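PDB 3FHD: ORF 37 from Human herpesvirus 8 type M, which cleaves double- and single-stranded DNA as endonuclease and exonuclease, helping process non-linear or branched viral DNA intermediates so that unit-length linear genomes can be packaged. Local coordinates for residues 155-160 against 227-232; 272-277 against 431-436; 387-392 against 462-467. All coordinates share one frame; numbering follows the deposited sequence.

Interaction 1. Residues 155-160 against 227-232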
loop_
_atom_site.group_PDB
_atom_site.type_symbol
_atom_site.label_atom_id
_atom_site.label_comp_id
_atom_site.label_asym_id
_atom_site.label_seq_id
_atom_site.Cartn_x
_atom_site.Cartn_y
_atom_site.Cartn_z
ATOM N N PRO A 155 -10.749 11.396 7.365
ATOM C CA PRO A 155 -10.034 12.644 7.649
ATOM C C PRO A 155 -8.736 12.521 8.453
ATOM O O PRO A 155 -7.984 13.501 8.511
ATOM C CB PRO A 155 -11.062 13.447 8.460
ATOM C CG PRO A 155 -11.896 12.387 9.108
ATOM C CD PRO A 155 -12.068 11.357 8.033
ATOM N N VAL A 156 -8.457 11.357 9.047
ATOM C CA VAL A 156 -7.197 11.175 9.790
ATOM C C VAL A 156 -6.104 10.470 8.986
ATOM O O VAL A 156 -5.006 10.340 9.492
ATOM C CB VAL A 156 -7.370 10.481 11.194
ATOM C CG1 VAL A 156 -8.558 11.108 11.966
ATOM C CG2 VAL A 156 -7.487 8.947 11.071
ATOM N N TRP A 157 -6.408 10.053 7.745
ATOM C CA TRP A 157 -5.463 9.330 6.846
ATOM C C TRP A 157 -4.059 9.939 6.804
ATOM O O TRP A 157 -3.078 9.245 7.100
ATOM C CB TRP A 157 -6.038 9.249 5.404
ATOM C CG TRP A 157 -5.369 8.246 4.521
ATOM C CD1 TRP A 157 -4.671 8.494 3.373
ATOM C CD2 TRP A 157 -5.366 6.811 4.694
ATOM N NE1 TRP A 157 -4.211 7.305 2.839
ATOM C CE2 TRP A 157 -4.628 6.262 3.627
ATOM C CE3 TRP A 157 -5.914 5.944 5.658
ATOM C CZ2 TRP A 157 -4.434 4.862 3.479
ATOM C CZ3 TRP A 157 -5.713 4.542 5.516
ATOM C CH2 TRP A 157 -4.956 4.033 4.440
ATOM N N ASP A 158 -3.977 11.220 6.424
ATOM C CA ASP A 158 -2.686 11.905 6.228
ATOM C C ASP A 158 -1.938 12.006 7.556
ATOM O O ASP A 158 -0.762 11.706 7.605
ATOM C CB ASP A 158 -2.856 13.288 5.604
ATOM C CG ASP A 158 -3.278 13.229 4.124
ATOM O OD1 ASP A 158 -3.015 12.200 3.458
ATOM O OD2 ASP A 158 -3.863 14.226 3.634
ATOM N N ALA A 159 -2.638 12.396 8.621
ATOM C CA ALA A 159 -2.025 12.534 9.943
ATOM C C ALA A 159 -1.430 11.242 10.493
ATOM O O ALA A 159 -0.297 11.225 11.019
ATOM C CB ALA A 159 -3.053 13.126 10.946
ATOM N N LEU A 160 -2.169 10.137 10.320
ATOM C CA LEU A 160 -1.786 8.818 10.821
ATOM C C LEU A 160 -0.545 8.241 10.071
ATOM O O LEU A 160 0.330 7.585 10.669
ATOM C CB LEU A 160 -2.988 7.880 10.618
ATOM C CG LEU A 160 -2.728 6.424 11.027
ATOM C CD1 LEU A 160 -2.384 6.267 12.511
ATOM C CD2 LEU A 160 -3.922 5.488 10.638
ATOM N N TYR A 227 -9.284 -1.933 2.628
ATOM C CA TYR A 227 -8.276 -2.100 3.690
ATOM C C TYR A 227 -7.840 -0.742 4.198
ATOM O O TYR A 227 -7.554 0.127 3.389
ATOM C CB TYR A 227 -7.016 -2.736 3.090
ATOM C CG TYR A 227 -7.184 -4.206 2.911
ATOM C CD1 TYR A 227 -6.991 -5.043 3.993
ATOM C CD2 TYR A 227 -7.562 -4.757 1.703
ATOM C CE1 TYR A 227 -7.140 -6.380 3.888
ATOM C CE2 TYR A 227 -7.725 -6.147 1.589
ATOM C CZ TYR A 227 -7.508 -6.935 2.705
ATOM O OH TYR A 227 -7.641 -8.314 2.709
ATOM N N GLY A 228 -7.697 -0.618 5.520
ATOM C CA GLY A 228 -7.183 0.595 6.136
ATOM C C GLY A 228 -5.656 0.569 6.192
ATOM O O GLY A 228 -4.992 -0.129 5.422
ATOM N N PHE A 229 -5.101 1.353 7.104
ATOM C CA PHE A 229 -3.671 1.445 7.206
ATOM C C PHE A 229 -3.152 0.478 8.298
ATOM O O PHE A 229 -3.572 0.555 9.443
ATOM C CB PHE A 229 -3.266 2.870 7.592
ATOM C CG PHE A 229 -1.791 3.116 7.410
ATOM C CD1 PHE A 229 -1.190 2.950 6.155
ATOM C CD2 PHE A 229 -1.011 3.486 8.484
ATOM C CE1 PHE A 229 0.216 3.188 5.983
ATOM C CE2 PHE A 229 0.346 3.716 8.339
ATOM C CZ PHE A 229 0.958 3.556 7.096
ATOM N N MET A 230 -2.273 -0.433 7.902
ATOM C CA MET A 230 -1.743 -1.457 8.783
ATOM C C MET A 230 -0.339 -1.079 9.219
ATOM O O MET A 230 0.607 -1.291 8.455
ATOM C CB MET A 230 -1.684 -2.784 8.037
ATOM C CG MET A 230 -3.093 -3.323 7.812
ATOM S SD MET A 230 -3.324 -4.711 6.696
ATOM C CE MET A 230 -2.046 -4.495 5.516
ATOM N N GLN A 231 -0.208 -0.563 10.444
ATOM C CA GLN A 231 1.094 -0.251 11.025
ATOM C C GLN A 231 1.775 -1.602 11.411
ATOM O O GLN A 231 1.070 -2.589 11.731
ATOM C CB GLN A 231 0.894 0.607 12.279
ATOM C CG GLN A 231 0.123 1.915 12.028
ATOM C CD GLN A 231 -0.342 2.582 13.325
ATOM O OE1 GLN A 231 0.327 3.485 13.846
ATOM N NE2 GLN A 231 -1.494 2.139 13.847
ATOM N N SER A 232 3.101 -1.665 11.383
ATOM C CA SER A 232 3.836 -2.790 11.972
ATOM C C SER A 232 3.729 -2.816 13.506
ATOM O O SER A 232 4.220 -1.912 14.178
ATOM C CB SER A 232 5.333 -2.780 11.575
ATOM O OG SER A 232 6.071 -3.658 12.450
#

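Interaction 2. Residues 272-277 against 431-436. With SO4 (sulfate ion), chain C.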
loop_
_atom_site.group_PDB
_atom_site.type_symbol
_atom_site.label_atom_id
_atom_site.label_comp_id
_atom_site.label_asym_id
_atom_site.label_seq_id
_atom_site.Cartn_x
_atom_site.Cartn_y
_atom_site.Cartn_z
ATOM N N LYS A 272 -0.898 6.497 -19.786
ATOM C CA LYS A 272 -0.233 6.838 -21.069
ATOM C C LYS A 272 -0.855 6.089 -22.235
ATOM O O LYS A 272 -0.652 6.468 -23.380
ATOM C CB LYS A 272 1.262 6.471 -21.069
ATOM C CG LYS A 272 2.210 7.271 -20.176
ATOM C CD LYS A 272 3.673 6.702 -20.294
ATOM C CE LYS A 272 3.794 5.237 -19.785
ATOM N NZ LYS A 272 5.221 4.728 -19.561
ATOM N N TYR A 273 -1.569 4.998 -21.946
ATOM C CA TYR A 273 -2.124 4.122 -22.982
ATOM C C TYR A 273 -3.625 4.341 -23.214
ATOM O O TYR A 273 -4.245 3.622 -23.983
ATOM C CB TYR A 273 -1.874 2.650 -22.635
ATOM C CG TYR A 273 -0.453 2.180 -22.866
ATOM C CD1 TYR A 273 -0.023 1.773 -24.133
ATOM C CD2 TYR A 273 0.452 2.114 -21.811
ATOM C CE1 TYR A 273 1.278 1.335 -24.350
ATOM C CE2 TYR A 273 1.759 1.690 -22.019
ATOM C CZ TYR A 273 2.166 1.300 -23.295
ATOM O OH TYR A 273 3.461 0.868 -23.497
ATOM N N THR A 274 -4.213 5.311 -22.525
ATOM C CA THR A 274 -5.622 5.651 -22.731
ATOM C C THR A 274 -5.819 6.165 -24.176
ATOM O O THR A 274 -5.080 7.030 -24.646
ATOM C CB THR A 274 -6.106 6.668 -21.669
ATOM O OG1 THR A 274 -5.934 6.107 -20.361
ATOM C CG2 THR A 274 -7.607 7.035 -21.857
ATOM N N PHE A 275 -6.762 5.568 -24.892
ATOM C CA PHE A 275 -7.064 5.954 -26.289
ATOM C C PHE A 275 -8.550 6.215 -26.490
ATOM O O PHE A 275 -9.381 5.839 -25.661
ATOM C CB PHE A 275 -6.599 4.881 -27.288
ATOM C CG PHE A 275 -7.306 3.555 -27.137
ATOM C CD1 PHE A 275 -8.453 3.271 -27.874
ATOM C CD2 PHE A 275 -6.806 2.583 -26.275
ATOM C CE1 PHE A 275 -9.121 2.049 -27.725
ATOM C CE2 PHE A 275 -7.454 1.352 -26.135
ATOM C CZ PHE A 275 -8.617 1.096 -26.853
ATOM N N ALA A 276 -8.875 6.875 -27.603
ATOM C CA ALA A 276 -10.258 6.968 -28.037
ATOM C C ALA A 276 -10.382 6.216 -29.349
ATOM O O ALA A 276 -9.397 6.075 -30.112
ATOM C CB ALA A 276 -10.704 8.416 -28.205
ATOM N N LYS A 277 -11.577 5.697 -29.599
ATOM C CA LYS A 277 -11.825 4.968 -30.841
ATOM C C LYS A 277 -11.975 5.952 -32.016
ATOM O O LYS A 277 -12.983 5.948 -32.716
ATOM C CB LYS A 277 -13.002 3.988 -30.662
ATOM C CG LYS A 277 -12.716 2.974 -29.522
ATOM C CD LYS A 277 -13.929 2.169 -29.069
ATOM C CE LYS A 277 -14.383 1.210 -30.161
ATOM N NZ LYS A 277 -15.408 0.264 -29.626
ATOM N N PHE A 431 -7.139 1.396 -20.198
ATOM C CA PHE A 431 -8.451 2.037 -20.356
ATOM C C PHE A 431 -8.613 2.736 -21.707
ATOM O O PHE A 431 -7.625 2.998 -22.408
ATOM C CB PHE A 431 -8.725 3.046 -19.217
ATOM C CG PHE A 431 -8.841 2.423 -17.852
ATOM C CD1 PHE A 431 -10.083 2.047 -17.339
ATOM C CD2 PHE A 431 -7.710 2.222 -17.069
ATOM C CE1 PHE A 431 -10.198 1.473 -16.064
ATOM C CE2 PHE A 431 -7.823 1.633 -15.790
ATOM C CZ PHE A 431 -9.083 1.249 -15.307
ATOM N N ARG A 432 -9.872 3.019 -22.045
ATOM C CA ARG A 432 -10.224 3.857 -23.183
ATOM C C ARG A 432 -11.290 4.912 -22.841
ATOM O O ARG A 432 -12.104 4.738 -21.919
ATOM C CB ARG A 432 -10.632 3.012 -24.403
ATOM C CG ARG A 432 -12.025 2.373 -24.328
ATOM C CD ARG A 432 -12.399 1.743 -25.677
ATOM N NE ARG A 432 -13.718 1.081 -25.660
ATOM C CZ ARG A 432 -14.889 1.713 -25.715
ATOM N NH1 ARG A 432 -14.949 3.042 -25.761
ATOM N NH2 ARG A 432 -16.026 1.008 -25.730
ATOM N N LYS A 433 -11.249 6.025 -23.573
ATOM C CA LYS A 433 -12.287 7.033 -23.476
ATOM C C LYS A 433 -13.644 6.479 -23.925
ATOM O O LYS A 433 -13.733 5.633 -24.834
ATOM C CB LYS A 433 -11.926 8.268 -24.311
ATOM C CG LYS A 433 -10.695 9.074 -23.826
ATOM C CD LYS A 433 -10.839 9.521 -22.342
ATOM C CE LYS A 433 -9.771 10.569 -21.955
ATOM N NZ LYS A 433 -9.846 10.946 -20.497
ATOM N N ARG A 434 -14.698 6.966 -23.277
ATOM C CA ARG A 434 -16.066 6.751 -23.747
ATOM C C ARG A 434 -16.337 7.571 -24.994
ATOM O O ARG A 434 -15.871 8.705 -25.119
ATOM C CB ARG A 434 -17.076 7.125 -22.675
ATOM C CG ARG A 434 -17.072 6.206 -21.530
ATOM C CD ARG A 434 -18.083 6.711 -20.523
ATOM N NE ARG A 434 -17.947 6.022 -19.247
ATOM C CZ ARG A 434 -18.813 5.111 -18.812
ATOM N NH1 ARG A 434 -19.876 4.800 -19.567
ATOM N NH2 ARG A 434 -18.624 4.525 -17.632
ATOM N N GLY A 435 -17.064 6.978 -25.933
ATOM C CA GLY A 435 -17.365 7.638 -27.188
ATOM C C GLY A 435 -18.846 7.884 -27.291
ATOM O O GLY A 435 -19.627 7.457 -26.423
ATOM N N TYR A 436 -19.235 8.548 -28.373
ATOM C CA TYR A 436 -20.622 8.912 -28.589
ATOM C C TYR A 436 -21.558 7.718 -28.721
ATOM O O TYR A 436 -22.711 7.805 -28.339
ATOM C CB TYR A 436 -20.747 9.860 -29.782
ATOM C CG TYR A 436 -20.187 11.233 -29.470
ATOM C CD1 TYR A 436 -21.028 12.261 -29.023
ATOM C CD2 TYR A 436 -18.815 11.492 -29.590
ATOM C CE1 TYR A 436 -20.515 13.519 -28.724
ATOM C CE2 TYR A 436 -18.293 12.743 -29.287
ATOM C CZ TYR A 436 -19.161 13.751 -28.858
ATOM O OH TYR A 436 -18.658 14.994 -28.555
HETATM S S SO4 C . 1.051 6.250 -16.713
HETATM O O1 SO4 C . 0.841 7.610 -17.233
HETATM O O2 SO4 C . 1.056 5.264 -17.800
HETATM O O3 SO4 C . 2.357 6.227 -16.054
HETATM O O4 SO4 C . 0.006 5.976 -15.727
HETATM O O HOH W 1 -5.488 1.380 -23.213
HETATM O O HOH W 2 -5.027 3.180 -20.104
HETATM O O HOH W 3 -13.621 6.022 -27.775
#

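Interaction 3. Residues 387-392 against 462-467. With SO4 (sulfate ion), chain D.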
loop_
_atom_site.group_PDB
_atom_site.type_symbol
_atom_site.label_atom_id
_atom_site.label_comp_id
_atom_site.label_asym_id
_atom_site.label_seq_id
_atom_site.Cartn_x
_atom_site.Cartn_y
_atom_site.Cartn_z
ATOM N N LEU A 387 6.274 -11.647 -19.512
ATOM C CA LEU A 387 6.579 -10.334 -18.996
ATOM C C LEU A 387 6.656 -10.498 -17.490
ATOM O O LEU A 387 5.806 -11.167 -16.897
ATOM C CB LEU A 387 5.476 -9.344 -19.382
ATOM C CG LEU A 387 5.347 -8.948 -20.866
ATOM C CD1 LEU A 387 4.383 -7.817 -21.004
ATOM C CD2 LEU A 387 6.698 -8.571 -21.495
ATOM N N PHE A 388 7.664 -9.885 -16.877
ATOM C CA PHE A 388 7.988 -10.108 -15.455
ATOM C C PHE A 388 8.166 -8.788 -14.736
ATOM O O PHE A 388 8.456 -7.780 -15.377
ATOM C CB PHE A 388 9.304 -10.907 -15.311
ATOM C CG PHE A 388 9.298 -12.217 -16.033
ATOM C CD1 PHE A 388 8.638 -13.322 -15.501
ATOM C CD2 PHE A 388 9.924 -12.339 -17.269
ATOM C CE1 PHE A 388 8.610 -14.552 -16.200
ATOM C CE2 PHE A 388 9.911 -13.571 -17.971
ATOM C CZ PHE A 388 9.247 -14.662 -17.433
ATOM N N VAL A 389 8.037 -8.802 -13.407
ATOM C CA VAL A 389 8.249 -7.579 -12.616
ATOM C C VAL A 389 9.686 -7.091 -12.797
ATOM O O VAL A 389 10.609 -7.901 -12.878
ATOM C CB VAL A 389 7.939 -7.783 -11.103
ATOM C CG1 VAL A 389 8.946 -8.749 -10.463
ATOM C CG2 VAL A 389 7.913 -6.411 -10.378
ATOM N N ASN A 390 9.869 -5.771 -12.879
ATOM C CA ASN A 390 11.189 -5.171 -12.843
ATOM C C ASN A 390 11.610 -4.993 -11.374
ATOM O O ASN A 390 11.033 -4.152 -10.626
ATOM C CB ASN A 390 11.166 -3.835 -13.599
ATOM C CG ASN A 390 12.501 -3.118 -13.598
ATOM O OD1 ASN A 390 13.490 -3.576 -13.012
ATOM N ND2 ASN A 390 12.547 -1.976 -14.301
ATOM N N VAL A 391 12.612 -5.779 -10.968
ATOM C CA VAL A 391 13.016 -5.856 -9.554
ATOM C C VAL A 391 13.708 -4.578 -9.075
ATOM O O VAL A 391 13.904 -4.390 -7.869
ATOM C CB VAL A 391 13.896 -7.112 -9.238
ATOM C CG1 VAL A 391 13.186 -8.412 -9.711
ATOM C CG2 VAL A 391 15.290 -6.989 -9.871
ATOM N N ARG A 392 14.064 -3.706 -10.018
ATOM C CA ARG A 392 14.638 -2.408 -9.700
ATOM C C ARG A 392 13.577 -1.310 -9.599
ATOM O O ARG A 392 13.892 -0.170 -9.264
ATOM C CB ARG A 392 15.659 -2.000 -10.765
ATOM C CG ARG A 392 16.868 -2.939 -10.846
ATOM C CD ARG A 392 18.044 -2.261 -11.524
ATOM N NE ARG A 392 18.720 -1.298 -10.659
ATOM C CZ ARG A 392 19.132 -0.085 -11.032
ATOM N NH1 ARG A 392 18.913 0.367 -12.261
ATOM N NH2 ARG A 392 19.742 0.700 -10.147
ATOM N N THR A 462 0.660 -9.761 -12.907
ATOM C CA THR A 462 2.058 -10.131 -12.863
ATOM C C THR A 462 2.427 -10.581 -11.435
ATOM O O THR A 462 2.272 -9.796 -10.492
ATOM C CB THR A 462 2.933 -8.910 -13.300
ATOM O OG1 THR A 462 2.557 -8.502 -14.631
ATOM C CG2 THR A 462 4.410 -9.252 -13.293
ATOM N N PRO A 463 2.905 -11.839 -11.269
ATOM C CA PRO A 463 3.397 -12.335 -9.969
ATOM C C PRO A 463 4.669 -11.605 -9.493
ATOM O O PRO A 463 5.455 -11.097 -10.321
ATOM C CB PRO A 463 3.691 -13.829 -10.236
ATOM C CG PRO A 463 3.836 -13.952 -11.670
ATOM C CD PRO A 463 2.970 -12.888 -12.306
ATOM N N VAL A 464 4.848 -11.522 -8.175
ATOM C CA VAL A 464 6.055 -10.941 -7.580
ATOM C C VAL A 464 6.506 -11.873 -6.433
ATOM O O VAL A 464 5.725 -12.187 -5.556
ATOM C CB VAL A 464 5.829 -9.501 -6.986
ATOM C CG1 VAL A 464 7.197 -8.851 -6.658
ATOM C CG2 VAL A 464 5.052 -8.572 -7.962
ATOM N N TYR A 465 7.760 -12.318 -6.485
ATOM C CA TYR A 465 8.358 -13.176 -5.450
ATOM C C TYR A 465 9.490 -12.439 -4.733
ATOM O O TYR A 465 10.162 -11.613 -5.356
ATOM C CB TYR A 465 8.860 -14.490 -6.063
ATOM C CG TYR A 465 7.795 -15.258 -6.841
ATOM C CD1 TYR A 465 6.942 -16.155 -6.201
ATOM C CD2 TYR A 465 7.642 -15.074 -8.213
ATOM C CE1 TYR A 465 5.958 -16.861 -6.930
ATOM C CE2 TYR A 465 6.666 -15.750 -8.937
ATOM C CZ TYR A 465 5.829 -16.647 -8.292
ATOM O OH TYR A 465 4.871 -17.339 -9.025
ATOM N N PHE A 466 9.694 -12.735 -3.437
ATOM C CA PHE A 466 10.677 -12.021 -2.591
ATOM C C PHE A 466 11.625 -12.972 -1.838
ATOM O O PHE A 466 11.229 -13.581 -0.820
ATOM C CB PHE A 466 9.998 -11.066 -1.590
ATOM C CG PHE A 466 9.022 -10.121 -2.220
ATOM C CD1 PHE A 466 9.473 -9.021 -2.936
ATOM C CD2 PHE A 466 7.648 -10.356 -2.116
ATOM C CE1 PHE A 466 8.548 -8.169 -3.553
ATOM C CE2 PHE A 466 6.729 -9.513 -2.708
ATOM C CZ PHE A 466 7.179 -8.433 -3.446
ATOM N N PRO A 467 12.888 -13.085 -2.312
ATOM C CA PRO A 467 13.878 -13.907 -1.600
ATOM C C PRO A 467 14.055 -13.375 -0.173
ATOM O O PRO A 467 13.966 -12.164 0.044
ATOM C CB PRO A 467 15.164 -13.726 -2.422
ATOM C CG PRO A 467 14.728 -13.152 -3.744
ATOM C CD PRO A 467 13.473 -12.382 -3.470
HETATM S S SO4 D . 22.640 3.768 -9.363
HETATM O O1 SO4 D . 22.503 4.360 -10.694
HETATM O O2 SO4 D . 21.372 3.135 -8.999
HETATM O O3 SO4 D . 23.710 2.759 -9.374
HETATM O O4 SO4 D . 22.986 4.807 -8.397
HETATM O O HOH W 4 7.024 -11.293 -12.395
#

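Interaction 1. Residues 155-160 against 227-232
Trp157, in the first turn of helix 157-161, sends its six-membered ring across to Gly228 and Phe229. CG stands anti to the backbone N (chi1 -164°), which carries the indole out from the helix until its benzo edge reaches segment 227-232. There CZ3 lies 3.6 Å from Phe229 CB, and CH2 is 3.9 Å from Gly228 C, which sits in the plane of the indole at its edge. The two rings form a T-shaped pair in which Phe229 turns its edge to the face of Trp157, with centroids 5.8 Å apart and planes at 79°. One turn on, Leu160 adds the second apolar contact. Its CD2 touches Phe229 CB at 4.1 Å, while CD1 reaches Gln231 OE1 at the same distance, 4.1 Å. That carboxamide is held by Arg85 and Asn89. The contact thus joins the short helix to strand 230-231, an edge strand of a small three-stranded sheet, and to the residues leading into it. The N-H groups of Phe229 and Gly228 bond to Thr148 and Glu145. With the backbone served from outside, adhesion between the segments is apolar and aromatic, and depends on shape and ring orientation.

Interaction 2. Residues 272-277 against 431-436
Phe275 and Arg432 meet where a loop leaving strand 262-269 runs beside the end of strand 423-432, its parallel neighbour in the central sheet of this PD-(D/E)XK nuclease. One direct backbone hydrogen bond joins the segments, from Lys433 N to Phe275 O (2.8 Å, 157° at the hydrogen). Water fills in for others. Water 1 donates to both Tyr273 O and Phe431 O, water 2 links Thr274 OG1 with Phe431 N, and water 3 spans Lys277 N and Lys433 O. A straight CA-H...O contact adds Thr274 CA to Phe431 O at 3.3 Å.

Apolar contact centres on Phe275. Its CB points away from 431-436, but chi1 of 64° sets CG between backbone N and carbonyl carbon, and the ring returns to take Arg432 CB over one face, 3.8 Å from the centroid, a CH-pi arrangement. Thr274 CG2 rests on the bent chain of Lys433, 4.1 Å from its CD. As for charge, Asp369 forms salt bridges with both Lys277 and Arg432, and Asp438 with Arg432 NH1, which should offset their repulsion. Near the loop's start, a sulfate, probably from the crystallisation liquor, accepts from Lys272 N. Lys277 CD lies over one face of the Arg432 guanidinium, 3.5 Å from CZ.

Interaction 3. Residues 387-392 against 462-467
Val389 faces Thr462 and Val464 from the end of its strand. Its CB lies 4.4 Å from Thr462 CG2, the methyl that also comes within 3.7 Å of Val389 N. Of the two branches, CG1 does the reaching. It stands between the backbone N and the carbonyl carbon (chi1 67°), and from there it meets Val464 CG1 at 4.2 Å, the two side chains crossing at about a right angle. The same CG1 approaches Pro463 O, also at 4.2 Å. The Val389 side chain is further packed by Asn357.

In the eight-stranded sheet, strand 362-367 lies between strands 379-389 and 455-464, and the contact forms where that middle strand begins. Ser362 OG bonds to both Thr462 OG1 and Leu387 O, tying the two flanking strands together. Between the two segments, water 4 accepts the N-H of Val389 at 2.9 Å and donates to Pro463 O at 2.6 Å. Beyond the strand, Asn390 OD1 accepts from Arg392 N at 3.1 Å and closes an Asx turn. The Arg392 guanidinium is bonded weakly, through NH2 at its edge, to a sulfate probably left from the crystallisation liquor.

Interaction 1 comes first along the chain and closes before the others open; interactions 2 and 3 then alternate, in the order 272-277, 387-392, 431-436, 462-467. The latter two both reach the same eight-stranded sheet, in which strands 423-432 and 455-464 are neighbours, and their nearest atoms are about 9 Å apart although their centres lie 29 Å apart. Interaction 1 sits on the small three-stranded sheet, its centre 34 Å from that of interaction 2 and 27 Å from that of interaction 3. One side chain of each, Trp157, Phe431 and Val464, comes within about 11 to 12 Å of the bound magnesium ion, so the contacts lie around the metal site at a distance, none of them touching it.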